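Local coordinates for protein importin-95 (Chaetomium thermophilum, PDB 4XRI) that probably serves as a nuclear transport receptor of the importin-beta family, carrying protein cargo into the nucleus and binding a small GTPase, at residues Q343-S348 / D389-D394. The protein carries 2 engineered substitutions. Residues are numbered along the deposited sequence; the frame is centred on the assembly and turned at random.
Sequences QDEDAS and DWHFRD
The side-chain amide of Q343 reaches the first turn of helix 390-402 and spends both N-H groups there. NE2 donates to H391 O at 2.8 Å, in the carbonyl plane and on a lone pair, and to D394 OD2 at 2.9 Å, on the anti side of the carboxylate. Both bonds are nearly straight, and both acceptors lie close to the amide plane, which fixes the rotation of the amide. A glutamine suits this place because its NH2 can serve two acceptors at once, and a bend at chi2 (95°) turns it toward the helix. Its OE1 lies at the edge of the H391 ring, 3.0 Å from CD2. A leucine in its place would probably leave H391 O and D394 OD2 without this shared donor and weaken the loop's hold on the helix start.

E345 approaches W390 at about a right angle, its OE1 at the edge of the indole, 3.5 Å from CZ2. The indole is broad enough to meet the loop with its CZ2/CH2 edge while one face receives H391, whose CE1 stands 3.1 Å above the indole plane near the rim.

Further out, D389 caps the helix: an aspartate is short enough for its OD2 to reach back to H391 N, at 3.0 Å. The carboxylate of D394 suits its place by having two acceptors, OD2 for Q343 and OD1 for S437 of helix 432-449, which braces it. Thus the loop after helix 324-340 is pinned to an N-capped helix start at the surface of the superhelical HEAT-repeat solenoid characteristic of importin-beta.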
loop_
_atom_site.group_PDB
_atom_site.type_symbol
_atom_site.label_atom_id
_atom_site.label_comp_id
_atom_site.label_asym_id
_atom_site.label_seq_id
_atom_site.Cartn_x
_atom_site.Cartn_y
_atom_site.Cartn_z
ATOM N N GLN A 343 1.160 -20.867 19.889
ATOM C CA GLN A 343 0.987 -19.465 20.259
ATOM C C GLN A 343 1.845 -19.103 21.461
ATOM O O GLN A 343 2.051 -19.916 22.360
ATOM C CB GLN A 343 -0.479 -19.144 20.572
ATOM C CG GLN A 343 -1.484 -19.650 19.562
ATOM C CD GLN A 343 -2.066 -20.991 19.954
ATOM O OE1 GLN A 343 -1.361 -21.858 20.464
ATOM N NE2 GLN A 343 -3.363 -21.164 19.724
ATOM N N ASP A 344 2.346 -17.875 21.463
ATOM C CA ASP A 344 2.997 -17.319 22.637
ATOM C C ASP A 344 2.107 -16.223 23.198
ATOM O O ASP A 344 2.021 -15.133 22.635
ATOM C CB ASP A 344 4.387 -16.775 22.300
ATOM C CG ASP A 344 5.225 -16.510 23.538
ATOM O OD1 ASP A 344 4.665 -16.507 24.655
ATOM O OD2 ASP A 344 6.447 -16.304 23.393
ATOM N N GLU A 345 1.440 -16.525 24.305
ATOM C CA GLU A 345 0.481 -15.607 24.907
ATOM C C GLU A 345 1.151 -14.337 25.421
ATOM O O GLU A 345 0.525 -13.280 25.495
ATOM C CB GLU A 345 -0.277 -16.298 26.045
ATOM C CG GLU A 345 0.608 -16.898 27.136
ATOM C CD GLU A 345 1.236 -18.224 26.736
ATOM O OE1 GLU A 345 1.053 -18.650 25.576
ATOM O OE2 GLU A 345 1.917 -18.839 27.584
ATOM N N ASP A 346 2.430 -14.444 25.766
ATOM C CA ASP A 346 3.180 -13.310 26.292
ATOM C C ASP A 346 3.624 -12.350 25.192
ATOM O O ASP A 346 3.674 -11.138 25.402
ATOM C CB ASP A 346 4.404 -13.794 27.071
ATOM C CG ASP A 346 4.032 -14.590 28.303
ATOM O OD1 ASP A 346 3.004 -14.267 28.932
ATOM O OD2 ASP A 346 4.769 -15.539 28.643
ATOM N N ALA A 347 3.943 -12.908 24.027
ATOM C CA ALA A 347 4.544 -12.160 22.922
ATOM C C ALA A 347 3.772 -10.894 22.553
ATOM O O ALA A 347 2.547 -10.841 22.666
ATOM C CB ALA A 347 4.678 -13.058 21.702
ATOM N N SER A 348 4.508 -9.876 22.110
ATOM C CA SER A 348 3.929 -8.580 21.771
ATOM C C SER A 348 3.017 -8.663 20.550
ATOM O O SER A 348 2.976 -9.684 19.863
ATOM C CB SER A 348 5.039 -7.557 21.517
ATOM O OG SER A 348 5.978 -7.545 22.579
ATOM N N ASP A 389 -6.578 -28.064 26.150
ATOM C CA ASP A 389 -5.565 -27.039 25.945
ATOM C C ASP A 389 -6.133 -25.927 25.070
ATOM O O ASP A 389 -6.581 -26.176 23.952
ATOM C CB ASP A 389 -4.312 -27.642 25.302
ATOM C CG ASP A 389 -3.126 -26.692 25.313
ATOM O OD1 ASP A 389 -1.993 -27.162 25.080
ATOM O OD2 ASP A 389 -3.316 -25.484 25.565
ATOM N N TRP A 390 -6.104 -24.699 25.579
ATOM C CA TRP A 390 -6.653 -23.560 24.853
ATOM C C TRP A 390 -5.894 -23.296 23.554
ATOM O O TRP A 390 -6.440 -22.708 22.623
ATOM C CB TRP A 390 -6.640 -22.305 25.729
ATOM C CG TRP A 390 -5.269 -21.795 26.035
ATOM C CD1 TRP A 390 -4.508 -22.093 27.127
ATOM C CD2 TRP A 390 -4.489 -20.895 25.237
ATOM N NE1 TRP A 390 -3.304 -21.436 27.060
ATOM C CE2 TRP A 390 -3.268 -20.693 25.910
ATOM C CE3 TRP A 390 -4.706 -20.241 24.020
ATOM C CZ2 TRP A 390 -2.266 -19.865 25.406
ATOM C CZ3 TRP A 390 -3.711 -19.420 23.521
ATOM C CH2 TRP A 390 -2.506 -19.239 24.214
ATOM N N HIS A 391 -4.634 -23.726 23.503
ATOM C CA HIS A 391 -3.826 -23.613 22.290
ATOM C C HIS A 391 -4.526 -24.254 21.100
ATOM O O HIS A 391 -4.530 -23.709 19.997
ATOM C CB HIS A 391 -2.453 -24.267 22.481
ATOM C CG HIS A 391 -1.577 -23.571 23.474
ATOM N ND1 HIS A 391 -1.590 -23.870 24.821
ATOM C CD2 HIS A 391 -0.648 -22.599 23.315
ATOM C CE1 HIS A 391 -0.713 -23.108 25.446
ATOM N NE2 HIS A 391 -0.127 -22.326 24.556
ATOM N N PHE A 392 -5.121 -25.418 21.340
ATOM C CA PHE A 392 -5.735 -26.207 20.282
ATOM C C PHE A 392 -7.141 -25.728 19.934
ATOM O O PHE A 392 -7.548 -25.786 18.774
ATOM C CB PHE A 392 -5.767 -27.682 20.684
ATOM C CG PHE A 392 -4.420 -28.347 20.648
ATOM C CD1 PHE A 392 -4.072 -29.172 19.592
ATOM C CD2 PHE A 392 -3.497 -28.136 21.660
ATOM C CE1 PHE A 392 -2.833 -29.782 19.550
ATOM C CE2 PHE A 392 -2.256 -28.742 21.622
ATOM C CZ PHE A 392 -1.924 -29.567 20.567
ATOM N N ARG A 393 -7.881 -25.260 20.934
ATOM C CA ARG A 393 -9.191 -24.667 20.686
ATOM C C ARG A 393 -9.031 -23.385 19.879
ATOM O O ARG A 393 -9.744 -23.161 18.900
ATOM C CB ARG A 393 -9.929 -24.378 21.996
ATOM C CG ARG A 393 -10.258 -25.616 22.816
ATOM C CD ARG A 393 -11.386 -25.342 23.801
ATOM N NE ARG A 393 -11.084 -24.235 24.704
ATOM C CZ ARG A 393 -10.325 -24.338 25.790
ATOM N NH1 ARG A 393 -9.777 -25.502 26.107
ATOM N NH2 ARG A 393 -10.110 -23.277 26.554
ATOM N N ASP A 394 -8.085 -22.553 20.305
ATOM C CA ASP A 394 -7.766 -21.316 19.608
ATOM C C ASP A 394 -7.315 -21.603 18.182
ATOM O O ASP A 394 -7.711 -20.911 17.246
ATOM C CB ASP A 394 -6.680 -20.539 20.354
ATOM C CG ASP A 394 -6.314 -19.242 19.660
ATOM O OD1 ASP A 394 -7.030 -18.241 19.862
ATOM O OD2 ASP A 394 -5.308 -19.222 18.920
#